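Local coordinates for protein mini spindles (Drosophila melanogaster, PDB 5VJC), which probably binds tubulin through its TOG domains, arrays of HEAT repeats, and so promotes microtubule dynamics and formation of the mitotic spindle, at residues A[68-71]-A[72-76]; A[116-119]-A[120-124]; A[136-139]-A[140-144]; A[180-184]-A[185-189]; A[206-209]-A[210-213]. One frame throughout, in Å; residues are numbered along the deposited sequence.

Contact 1. Residues A[68-71]-A[72-76]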
# COMPACT_ATOMS: atom_id res chain seq x y z
N LEU A 68 1.97 8.10 -18.41
CA LEU A 68 2.45 9.35 -17.81
C LEU A 68 1.49 10.46 -18.17
O LEU A 68 1.17 11.30 -17.33
CB LEU A 68 3.88 9.70 -18.26
CG LEU A 68 5.04 8.84 -17.74
CD1 LEU A 68 6.34 9.21 -18.44
CD2 LEU A 68 5.22 8.98 -16.24
N LYS A 69 1.05 10.48 -19.42
CA LYS A 69 0.05 11.45 -19.87
C LYS A 69 -1.23 11.38 -19.05
O LYS A 69 -1.74 12.40 -18.57
CB LYS A 69 -0.28 11.23 -21.35
CG LYS A 69 -1.35 12.18 -21.88
CD LYS A 69 -1.50 11.95 -23.39
CE LYS A 69 -2.33 13.02 -24.06
NZ LYS A 69 -2.33 12.81 -25.53
N VAL A 70 -1.76 10.16 -18.88
CA VAL A 70 -2.96 9.97 -18.06
C VAL A 70 -2.78 10.56 -16.66
O VAL A 70 -3.64 11.30 -16.17
CB VAL A 70 -3.33 8.48 -17.96
CG1 VAL A 70 -4.38 8.26 -16.87
CG2 VAL A 70 -3.85 7.96 -19.30
N ILE A 71 -1.66 10.25 -16.02
CA ILE A 71 -1.41 10.77 -14.67
C ILE A 71 -1.31 12.30 -14.66
O ILE A 71 -1.88 12.95 -13.79
CB ILE A 71 -0.12 10.17 -14.08
CG1 ILE A 71 -0.34 8.68 -13.78
CG2 ILE A 71 0.27 10.94 -12.81
CD1 ILE A 71 0.92 7.85 -13.76
N GLU A 72 -0.60 12.86 -15.63
CA GLU A 72 -0.56 14.32 -15.76
C GLU A 72 -1.96 14.93 -15.94
O GLU A 72 -2.29 15.95 -15.34
CB GLU A 72 0.33 14.71 -16.93
CG GLU A 72 0.50 16.20 -17.07
CD GLU A 72 1.43 16.55 -18.23
OE1 GLU A 72 1.07 16.26 -19.40
OE2 GLU A 72 2.52 17.10 -17.96
N GLN A 73 -2.79 14.32 -16.77
CA GLN A 73 -4.14 14.84 -16.97
C GLN A 73 -4.95 14.75 -15.68
O GLN A 73 -5.61 15.71 -15.28
CB GLN A 73 -4.82 14.10 -18.12
CG GLN A 73 -4.31 14.54 -19.48
CD GLN A 73 -4.72 13.61 -20.58
OE1 GLN A 73 -5.01 12.44 -20.34
NE2 GLN A 73 -4.75 14.11 -21.81
N LEU A 74 -4.89 13.61 -15.00
CA LEU A 74 -5.63 13.46 -13.76
C LEU A 74 -5.13 14.44 -12.71
O LEU A 74 -5.92 15.01 -11.94
CB LEU A 74 -5.53 12.03 -13.24
CG LEU A 74 -6.20 10.94 -14.07
CD1 LEU A 74 -5.72 9.55 -13.63
CD2 LEU A 74 -7.71 11.07 -13.95
N SER A 75 -3.81 14.64 -12.66
CA SER A 75 -3.24 15.57 -11.70
C SER A 75 -3.76 17.00 -11.90
O SER A 75 -4.09 17.69 -10.95
CB SER A 75 -1.70 15.56 -11.77
OG SER A 75 -1.16 16.45 -10.80
N GLU A 76 -3.83 17.43 -13.16
CA GLU A 76 -4.34 18.77 -13.46
C GLU A 76 -5.84 18.86 -13.17
O GLU A 76 -6.32 19.87 -12.66
CB GLU A 76 -4.06 19.14 -14.92
CG GLU A 76 -2.94 20.15 -15.08
CD GLU A 76 -1.96 19.78 -16.18
OE1 GLU A 76 -2.28 18.90 -17.00
OE2 GLU A 76 -0.85 20.37 -16.21

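Contact 2. Residues A[116-119]-A[120-124]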
# COMPACT_ATOMS: atom_id res chain seq x y z
N VAL A 116 -0.36 11.19 -3.69
CA VAL A 116 -0.22 12.09 -2.56
C VAL A 116 -1.25 13.22 -2.67
O VAL A 116 -1.88 13.55 -1.68
CB VAL A 116 1.21 12.66 -2.44
CG1 VAL A 116 1.28 13.77 -1.39
CG2 VAL A 116 2.18 11.54 -2.09
N GLN A 117 -1.42 13.80 -3.86
CA GLN A 117 -2.42 14.87 -4.05
C GLN A 117 -3.84 14.33 -3.81
O GLN A 117 -4.68 15.00 -3.20
CB GLN A 117 -2.38 15.47 -5.46
CG GLN A 117 -1.03 15.94 -6.04
CD GLN A 117 -1.17 16.21 -7.55
OE1 GLN A 117 -0.55 15.54 -8.39
NE2 GLN A 117 -2.05 17.17 -7.89
N VAL A 118 -4.11 13.13 -4.30
CA VAL A 118 -5.41 12.48 -4.09
C VAL A 118 -5.73 12.27 -2.62
O VAL A 118 -6.81 12.62 -2.15
CB VAL A 118 -5.48 11.12 -4.81
CG1 VAL A 118 -6.70 10.31 -4.33
CG2 VAL A 118 -5.54 11.33 -6.32
N PHE A 119 -4.79 11.68 -1.87
CA PHE A 119 -5.11 11.35 -0.48
C PHE A 119 -5.19 12.60 0.39
O PHE A 119 -5.97 12.62 1.34
CB PHE A 119 -4.11 10.32 0.07
CG PHE A 119 -4.50 8.92 -0.28
CD1 PHE A 119 -5.33 8.20 0.56
CD2 PHE A 119 -4.13 8.37 -1.49
CE1 PHE A 119 -5.76 6.93 0.21
CE2 PHE A 119 -4.54 7.09 -1.85
CZ PHE A 119 -5.36 6.37 -0.99
N GLN A 120 -4.47 13.66 0.02
CA GLN A 120 -4.66 14.95 0.67
C GLN A 120 -6.10 15.47 0.48
O GLN A 120 -6.73 15.93 1.44
CB GLN A 120 -3.68 16.00 0.14
CG GLN A 120 -3.67 17.25 1.04
CD GLN A 120 -3.42 16.88 2.50
OE1 GLN A 120 -2.40 16.26 2.83
NE2 GLN A 120 -4.35 17.25 3.39
N VAL A 121 -6.63 15.36 -0.73
CA VAL A 121 -8.05 15.70 -0.97
C VAL A 121 -8.97 14.85 -0.10
O VAL A 121 -9.90 15.37 0.54
CB VAL A 121 -8.42 15.53 -2.46
CG1 VAL A 121 -9.94 15.60 -2.67
CG2 VAL A 121 -7.74 16.61 -3.28
N LEU A 122 -8.71 13.55 -0.02
CA LEU A 122 -9.55 12.67 0.81
C LEU A 122 -9.50 13.07 2.29
O LEU A 122 -10.52 13.07 2.99
CB LEU A 122 -9.13 11.21 0.65
CG LEU A 122 -9.11 10.68 -0.79
CD1 LEU A 122 -8.77 9.18 -0.81
CD2 LEU A 122 -10.43 10.96 -1.50
N ILE A 123 -8.31 13.41 2.76
CA ILE A 123 -8.15 13.86 4.15
C ILE A 123 -8.89 15.18 4.38
O ILE A 123 -9.62 15.32 5.37
CB ILE A 123 -6.67 14.01 4.50
CG1 ILE A 123 -6.00 12.62 4.44
CG2 ILE A 123 -6.51 14.69 5.88
CD1 ILE A 123 -4.48 12.65 4.42
N ASP A 124 -8.74 16.11 3.45
CA ASP A 124 -9.35 17.44 3.56
C ASP A 124 -10.87 17.36 3.52
O ASP A 124 -11.56 18.10 4.23
CB ASP A 124 -8.84 18.35 2.44
CG ASP A 124 -7.41 18.82 2.68
OD1 ASP A 124 -6.90 18.62 3.79
OD2 ASP A 124 -6.80 19.40 1.75

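Contact 3. Residues A[136-139]-A[140-144]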
# COMPACT_ATOMS: atom_id res chain seq x y z
N SER A 136 -8.32 -3.24 -2.31
CA SER A 136 -7.91 -3.34 -3.70
C SER A 136 -6.56 -2.68 -3.93
O SER A 136 -5.90 -2.94 -4.95
CB SER A 136 -8.93 -2.68 -4.61
OG SER A 136 -8.80 -1.27 -4.49
N PHE A 137 -6.17 -1.82 -3.00
CA PHE A 137 -5.11 -0.86 -3.25
C PHE A 137 -3.85 -1.10 -2.43
O PHE A 137 -2.77 -1.20 -2.98
CB PHE A 137 -5.62 0.56 -2.99
CG PHE A 137 -4.57 1.63 -3.15
CD1 PHE A 137 -3.93 1.82 -4.37
CD2 PHE A 137 -4.22 2.45 -2.07
CE1 PHE A 137 -2.93 2.82 -4.51
CE2 PHE A 137 -3.24 3.45 -2.22
CZ PHE A 137 -2.61 3.63 -3.43
N VAL A 138 -3.99 -1.19 -1.11
CA VAL A 138 -2.84 -1.24 -0.21
C VAL A 138 -1.84 -2.40 -0.42
O VAL A 138 -0.65 -2.15 -0.39
CB VAL A 138 -3.32 -1.24 1.25
CG1 VAL A 138 -2.14 -1.25 2.25
CG2 VAL A 138 -4.22 -0.03 1.48
N PRO A 139 -2.31 -3.66 -0.63
CA PRO A 139 -1.33 -4.74 -0.82
C PRO A 139 -0.41 -4.49 -2.01
O PRO A 139 0.78 -4.82 -1.98
CB PRO A 139 -2.20 -5.98 -1.09
CG PRO A 139 -3.53 -5.64 -0.59
CD PRO A 139 -3.69 -4.16 -0.63
N HIS A 140 -0.99 -3.89 -3.06
CA HIS A 140 -0.27 -3.64 -4.28
C HIS A 140 0.67 -2.47 -4.12
O HIS A 140 1.79 -2.49 -4.65
CB HIS A 140 -1.25 -3.39 -5.43
CG HIS A 140 -2.21 -4.52 -5.63
ND1 HIS A 140 -1.84 -5.73 -6.18
CD2 HIS A 140 -3.52 -4.64 -5.30
CE1 HIS A 140 -2.89 -6.53 -6.20
NE2 HIS A 140 -3.92 -5.90 -5.67
N LEU A 141 0.21 -1.44 -3.42
CA LEU A 141 1.09 -0.32 -3.10
C LEU A 141 2.29 -0.81 -2.29
O LEU A 141 3.42 -0.49 -2.62
CB LEU A 141 0.33 0.75 -2.31
CG LEU A 141 1.11 1.84 -1.60
CD1 LEU A 141 1.69 2.82 -2.63
CD2 LEU A 141 0.18 2.57 -0.54
N LEU A 142 2.03 -1.62 -1.27
CA LEU A 142 3.09 -2.10 -0.38
C LEU A 142 4.16 -2.91 -1.10
O LEU A 142 5.31 -2.93 -0.67
CB LEU A 142 2.50 -2.92 0.75
CG LEU A 142 2.16 -2.09 1.99
CD1 LEU A 142 1.16 -2.84 2.84
CD2 LEU A 142 3.44 -1.81 2.79
N LEU A 143 3.78 -3.57 -2.19
CA LEU A 143 4.72 -4.30 -3.04
C LEU A 143 5.89 -3.46 -3.49
O LEU A 143 6.97 -3.98 -3.70
CB LEU A 143 4.02 -4.87 -4.28
CG LEU A 143 3.27 -6.19 -4.06
CD1 LEU A 143 2.76 -6.68 -5.40
CD2 LEU A 143 4.16 -7.25 -3.40
N LYS A 144 5.66 -2.16 -3.64
CA LYS A 144 6.71 -1.27 -4.11
C LYS A 144 7.56 -0.67 -2.96
O LYS A 144 8.50 0.08 -3.22
CB LYS A 144 6.11 -0.13 -4.93
CG LYS A 144 5.16 -0.55 -6.05
CD LYS A 144 5.57 -1.86 -6.73
CE LYS A 144 6.65 -1.66 -7.75
NZ LYS A 144 6.82 -2.92 -8.54

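Contact 4. Residues A[180-184]-A[185-189]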
# COMPACT_ATOMS: atom_id res chain seq x y z
N LEU A 180 6.54 -9.53 5.29
CA LEU A 180 7.63 -10.33 5.86
C LEU A 180 7.82 -11.66 5.12
O LEU A 180 8.85 -12.30 5.26
CB LEU A 180 7.39 -10.61 7.36
CG LEU A 180 7.17 -9.41 8.29
CD1 LEU A 180 7.20 -9.87 9.72
CD2 LEU A 180 8.20 -8.31 8.05
N LYS A 181 6.82 -12.07 4.34
CA LYS A 181 6.87 -13.35 3.63
C LYS A 181 7.51 -13.23 2.25
O LYS A 181 7.63 -14.22 1.53
CB LYS A 181 5.47 -13.95 3.47
CG LYS A 181 4.76 -14.23 4.77
CD LYS A 181 3.33 -14.65 4.50
CE LYS A 181 2.50 -14.68 5.78
NZ LYS A 181 1.09 -15.08 5.52
N SER A 182 7.87 -12.01 1.87
CA SER A 182 8.48 -11.81 0.56
C SER A 182 9.80 -12.56 0.42
O SER A 182 10.59 -12.65 1.36
CB SER A 182 8.70 -10.32 0.32
OG SER A 182 9.40 -10.09 -0.89
N LYS A 183 10.05 -13.10 -0.77
CA LYS A 183 11.35 -13.70 -1.04
C LYS A 183 12.41 -12.60 -1.22
O LYS A 183 13.61 -12.88 -1.18
CB LYS A 183 11.29 -14.60 -2.28
CG LYS A 183 10.27 -15.75 -2.18
CD LYS A 183 9.03 -15.48 -3.03
CE LYS A 183 8.00 -16.61 -2.96
NZ LYS A 183 6.65 -16.14 -3.42
N ASN A 184 11.96 -11.37 -1.42
CA ASN A 184 12.87 -10.25 -1.63
C ASN A 184 13.32 -9.64 -0.29
O ASN A 184 12.49 -9.25 0.53
CB ASN A 184 12.19 -9.18 -2.50
CG ASN A 184 13.13 -8.04 -2.87
OD1 ASN A 184 13.57 -7.28 -2.01
ND2 ASN A 184 13.42 -7.90 -4.15
N ALA A 185 14.63 -9.55 -0.08
CA ALA A 185 15.14 -9.11 1.21
C ALA A 185 14.90 -7.62 1.45
O ALA A 185 14.68 -7.22 2.57
CB ALA A 185 16.63 -9.43 1.36
N ARG A 186 14.95 -6.80 0.40
CA ARG A 186 14.69 -5.38 0.59
C ARG A 186 13.22 -5.16 0.99
O ARG A 186 12.94 -4.29 1.81
CB ARG A 186 15.00 -4.57 -0.67
CG ARG A 186 15.04 -3.06 -0.38
CD ARG A 186 15.45 -2.21 -1.60
NE ARG A 186 16.60 -2.74 -2.34
CZ ARG A 186 16.50 -3.39 -3.50
NH1 ARG A 186 15.30 -3.57 -4.05
NH2 ARG A 186 17.58 -3.85 -4.11
N GLN A 187 12.31 -5.94 0.39
CA GLN A 187 10.90 -5.89 0.79
C GLN A 187 10.76 -6.23 2.27
O GLN A 187 10.08 -5.50 3.01
CB GLN A 187 10.05 -6.86 -0.04
CG GLN A 187 8.56 -6.77 0.22
CD GLN A 187 7.96 -5.45 -0.25
OE1 GLN A 187 8.63 -4.64 -0.88
NE2 GLN A 187 6.68 -5.24 0.05
N ARG A 188 11.40 -7.31 2.71
CA ARG A 188 11.32 -7.68 4.13
C ARG A 188 11.89 -6.57 5.02
O ARG A 188 11.29 -6.19 6.02
CB ARG A 188 12.04 -9.01 4.40
CG ARG A 188 11.41 -10.20 3.66
CD ARG A 188 11.86 -11.55 4.23
NE ARG A 188 13.30 -11.78 4.14
CZ ARG A 188 13.92 -12.12 3.02
NH1 ARG A 188 13.24 -12.28 1.89
NH2 ARG A 188 15.24 -12.32 3.02
N THR A 189 13.03 -6.01 4.62
CA THR A 189 13.66 -4.94 5.38
C THR A 189 12.76 -3.70 5.51
O THR A 189 12.60 -3.16 6.61
CB THR A 189 14.99 -4.52 4.76
OG1 THR A 189 15.83 -5.67 4.63
CG2 THR A 189 15.68 -3.47 5.62
O HOH W 1 15.99 -13.81 0.61

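Contact 5. Residues A[206-209]-A[210-213]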
# COMPACT_ATOMS: atom_id res chain seq x y z
N ILE A 206 -1.57 -1.86 18.23
CA ILE A 206 -1.56 -2.21 16.81
C ILE A 206 -0.81 -3.51 16.56
O ILE A 206 -0.83 -4.07 15.45
CB ILE A 206 -0.92 -1.08 15.97
CG1 ILE A 206 -1.43 -1.13 14.53
CG2 ILE A 206 0.61 -1.15 16.03
CD1 ILE A 206 -0.99 0.07 13.69
N CYS A 207 -0.14 -4.00 17.59
CA CYS A 207 0.78 -5.10 17.40
C CYS A 207 0.50 -6.25 18.36
O CYS A 207 0.99 -6.23 19.49
CB CYS A 207 2.22 -4.61 17.57
SG CYS A 207 3.48 -5.84 17.27
N PRO A 208 -0.28 -7.25 17.93
CA PRO A 208 -0.54 -8.36 18.85
C PRO A 208 0.70 -9.24 19.08
O PRO A 208 1.71 -9.11 18.38
CB PRO A 208 -1.66 -9.14 18.15
CG PRO A 208 -1.56 -8.77 16.72
CD PRO A 208 -1.08 -7.35 16.69
N GLN A 209 0.62 -10.10 20.09
CA GLN A 209 1.74 -10.95 20.49
C GLN A 209 2.20 -11.84 19.34
O GLN A 209 3.38 -12.11 19.18
CB GLN A 209 1.35 -11.81 21.70
CG GLN A 209 2.41 -12.82 22.12
CD GLN A 209 2.06 -13.57 23.40
OE1 GLN A 209 1.34 -13.06 24.26
NE2 GLN A 209 2.56 -14.80 23.51
N SER A 210 1.25 -12.26 18.51
CA SER A 210 1.57 -13.10 17.37
C SER A 210 2.41 -12.38 16.32
O SER A 210 3.27 -12.98 15.68
CB SER A 210 0.29 -13.61 16.74
OG SER A 210 -0.48 -12.53 16.26
N ALA A 211 2.16 -11.08 16.15
CA ALA A 211 2.95 -10.30 15.21
C ALA A 211 4.37 -10.15 15.75
O ALA A 211 5.34 -10.25 15.00
CB ALA A 211 2.32 -8.94 14.96
N VAL A 212 4.49 -9.93 17.06
CA VAL A 212 5.80 -9.83 17.69
C VAL A 212 6.64 -11.09 17.43
O VAL A 212 7.83 -11.00 17.13
CB VAL A 212 5.68 -9.64 19.21
CG1 VAL A 212 7.06 -9.62 19.83
CG2 VAL A 212 4.92 -8.35 19.52
N ARG A 213 6.01 -12.24 17.59
CA ARG A 213 6.60 -13.54 17.31
C ARG A 213 7.16 -13.57 15.89
O ARG A 213 8.35 -13.82 15.66
CB ARG A 213 5.53 -14.63 17.47
CG ARG A 213 6.03 -16.03 17.74
CD ARG A 213 4.91 -16.84 18.43
NE ARG A 213 4.05 -16.00 19.27
CZ ARG A 213 2.72 -15.98 19.22
NH1 ARG A 213 2.06 -16.74 18.34
NH2 ARG A 213 2.03 -15.20 20.05

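Contact 1. Residues A[68-71]-A[72-76]
V70 and L74, one helical turn apart, meet through their methyl groups: CG1 of V70 lies 3.7 Å from CD1 of L74. The two side chains run alongside each other and point the same way. V70 holds CG1 anti to its backbone N (chi1 168°), beside its own carbonyl carbon, which carries that branch forward along the helix to the leucine. On the L74 side, CG also rests close to V70 O, at 3.3 Å, so the leucine packs on the backbone of the turn before as well as on its methyl.

A second side-chain pair, K69 and Q73, differs in kind. The extended lysine chain and the glutamine cross obliquely, and K69 CE comes within 3.5 Å of Q73 NE2; this is a van der Waals approach of a methylene to an amide.

The backbone beneath is a regular alpha helix, with four successive i to i+4 bonds. Q73 N reaches K69 O at 2.8 Å and S75 N reaches I71 O at 2.8 Å, while E72 N and L74 N bind L68 O and V70 O in the same manner.

Around helix 64-77, the V70 side chain packs on helix 53-59 and on W95 of helix 89-99. I71 and L74 share Y114 of helix 105-124, and S75 OG is hydrogen-bonded to Q117 of that same helix.

Contact 2. Residues A[116-119]-A[120-124]
L122 lays its CD1 methyl over one face of the F119 ring, a CH-pi contact in which the carbon sits 4.1 Å from the ring centroid and 24° off the normal. The methyl is displaced toward the rim, and its closest ring atom is F119 CD1 at 3.8 Å. The same methyl also approaches V118 CG1, at 4.2 Å, so it touches side chains both three and four residues back. L122 keeps CG beside its backbone N (chi1 -55°), a torsion that swings the isobutyl group back along the helix to reach them.

Behind these side chains stands the helical backbone. L122 N donates to V118 O at 3.0 Å and I123 N to F119 O at 2.8 Å; CG1 of I123 also crowds F119 O, at 3.1 Å. On another side of the helix, Q120 bends at chi2 (53°) so that NE2 turns toward the C-terminal end and donates to D124 OD1 at 2.9 Å, meeting the oxygen from above the carboxylate plane.

Farther out, V163 and L93 pack against F119, while L89 touches both V118 and L122.

The chemistry is thus divided by side. Apolar and CH-pi contacts pack the F119 ring on the buried side, with L93 and V163 adding to them, whereas the amide of Q120 probably helps to offset the negative charge of D124 in the last turn of helix 105-124.

Contact 3. Residues A[136-139]-A[140-144]
A proline within helix 131-142 introduces a kink: P139 has no N-H to bond to the turn before. One residue on, H140 N makes a weak bond to F137 O, and S136 O is buried with no hydrogen-bond donor. The imidazole of H140 fills the position beside that carbonyl. Its CD2 comes 2.9 Å from S136 O, edge on and near the ring plane, so the C-H, probably polarised, points roughly at the oxygen. With CG beside its own backbone N (chi1 -56°), H140 turns its ring back along the helix to this oxygen.

Past the proline i to i+4 bonds return. L141 N binds F137 O at 3.0 Å, L142 N donates to V138 O at 2.9 Å, and L143 N reaches P139 O with a longer, more bent bond.

Two apolar pairs flank the kink. V138 CG1 and L142 CD1 lie 3.7 Å apart on side chains that run alongside each other, whereas F137 and L141 are set at a slant, CE2 of the ring meeting L141 CD2 at 3.9 Å. CB of L141 stands over one face of the phenyl ring.

The contact lies near the centre of the chain. H140 ND1 is hydrogen-bonded to Y101, and its ring meets F31. Y175 of helix 169-178 packs on V138, P139 and L142; L141 touches V156 and V159 of helix 150-166, and F137 touches L115 of helix 105-124.

Contact 4. Residues A[180-184]-A[185-189]
N184 OD1 is gripped by two backbone N-H groups of the first turn of helix 185-202: Q187 N donates at 3.0 Å with an N-H...O angle of 160°, and R186 N adds a weak, strongly bent bond at 2.8 Å. The asparagine holds CG anti to its backbone N (chi1 -175°), which swings the amide oxygen over the helix start. Its main-chain carbonyl joins the helix too, accepting from R188 N.

The approach to the cap is itself fixed by S182, whose OG accepts from N184 N at 2.9 Å in an ST turn. CB of this serine packs against CG of Q187, at 3.6 Å.

R188 folds back over the loop, its chain bent at chi3 (-62°). NH1 donates to S182 O at 2.7 Å, with the oxygen close to the guanidinium plane, and makes a weak bond to K183 O. A water accepts from R188 NH2 and donates to K183 O, bridging the guanidinium to that carbonyl. One guanidinium face lies over A185 CA, offset toward the rim, and NH2 also forms a salt bridge with D221. Several partners thus hold the flat group and limit its rotation.

At the next level A185 O accepts from both T189 N and T189 OG1, which arrive from opposite faces of its plane; the hydroxyl bond measures 2.8 Å.

Together these bonds make an asparagine N-cap led into by an ST turn that ends on the capping residue, in the short loop that links helix 169-178 to helix 185-202 of this HEAT-repeat domain.

Contact 5. Residues A[206-209]-A[210-213]
C207 directs its sulfur at the first turn of helix 209-217, where SG meets V212 CG2 at 3.7 Å and A211 CB at 4.0 Å. This is apolar contact, with the thiol group lodged against two methyls. SG stands anti to the backbone N of C207 (chi1 -177°), which extends it toward them. The ring of P208 adds to the cluster through CD, 4.1 Å from A211 CB. F173 of helix 169-178 also packs on C207, and M177 of the same helix on A211.

Of a different kind is the meeting of Q209 and R213. The arginine chain bends at chi3 and brings NH2 back to within 3.2 Å of Q209 CG, a methylene that lies at the edge of the guanidinium and near its plane. The glutamine amide is turned almost perpendicular to the guanidinium, the planes being 89° apart. One guanidinium face rests over S210 CA, 3.3 Å from the plane.

The main chain supplies hydrogen bonds of the first turn: P208 O takes V212 N at 3.2 Å and, more weakly, A211 N, while Q209 O takes R213 N at 3.1 Å.

P208 occupies the N-cap position, and as a proline it has no side-chain acceptor for the first turn's N-H groups. The result is a helix N terminus with proline at the N-cap, following the loop from helix 185-202, the cysteine sulfur packed against the first turn.

Overall arrangement
Running from the N terminus, the five contacts follow in series; none nests within or crosses another. Contacts 1 and 2 each lie within a single helix, 64-77 and 105-124, and touch through the S75 to Q117 hydrogen bond. Contact 3, on helix 131-142, meets contact 2 where the F119 and F137 rings pack, and passes on to contact 4 by the bond from Q187 to the L142 carbonyl. Contacts 4 and 5 close the loops that lead into helices 185-202 and 209-217; their nearest atoms stay about 6 Å apart. Contacts 1 and 5, with centres about 40 Å apart, lie on opposite sides of the chain's centre in this elongated helical array.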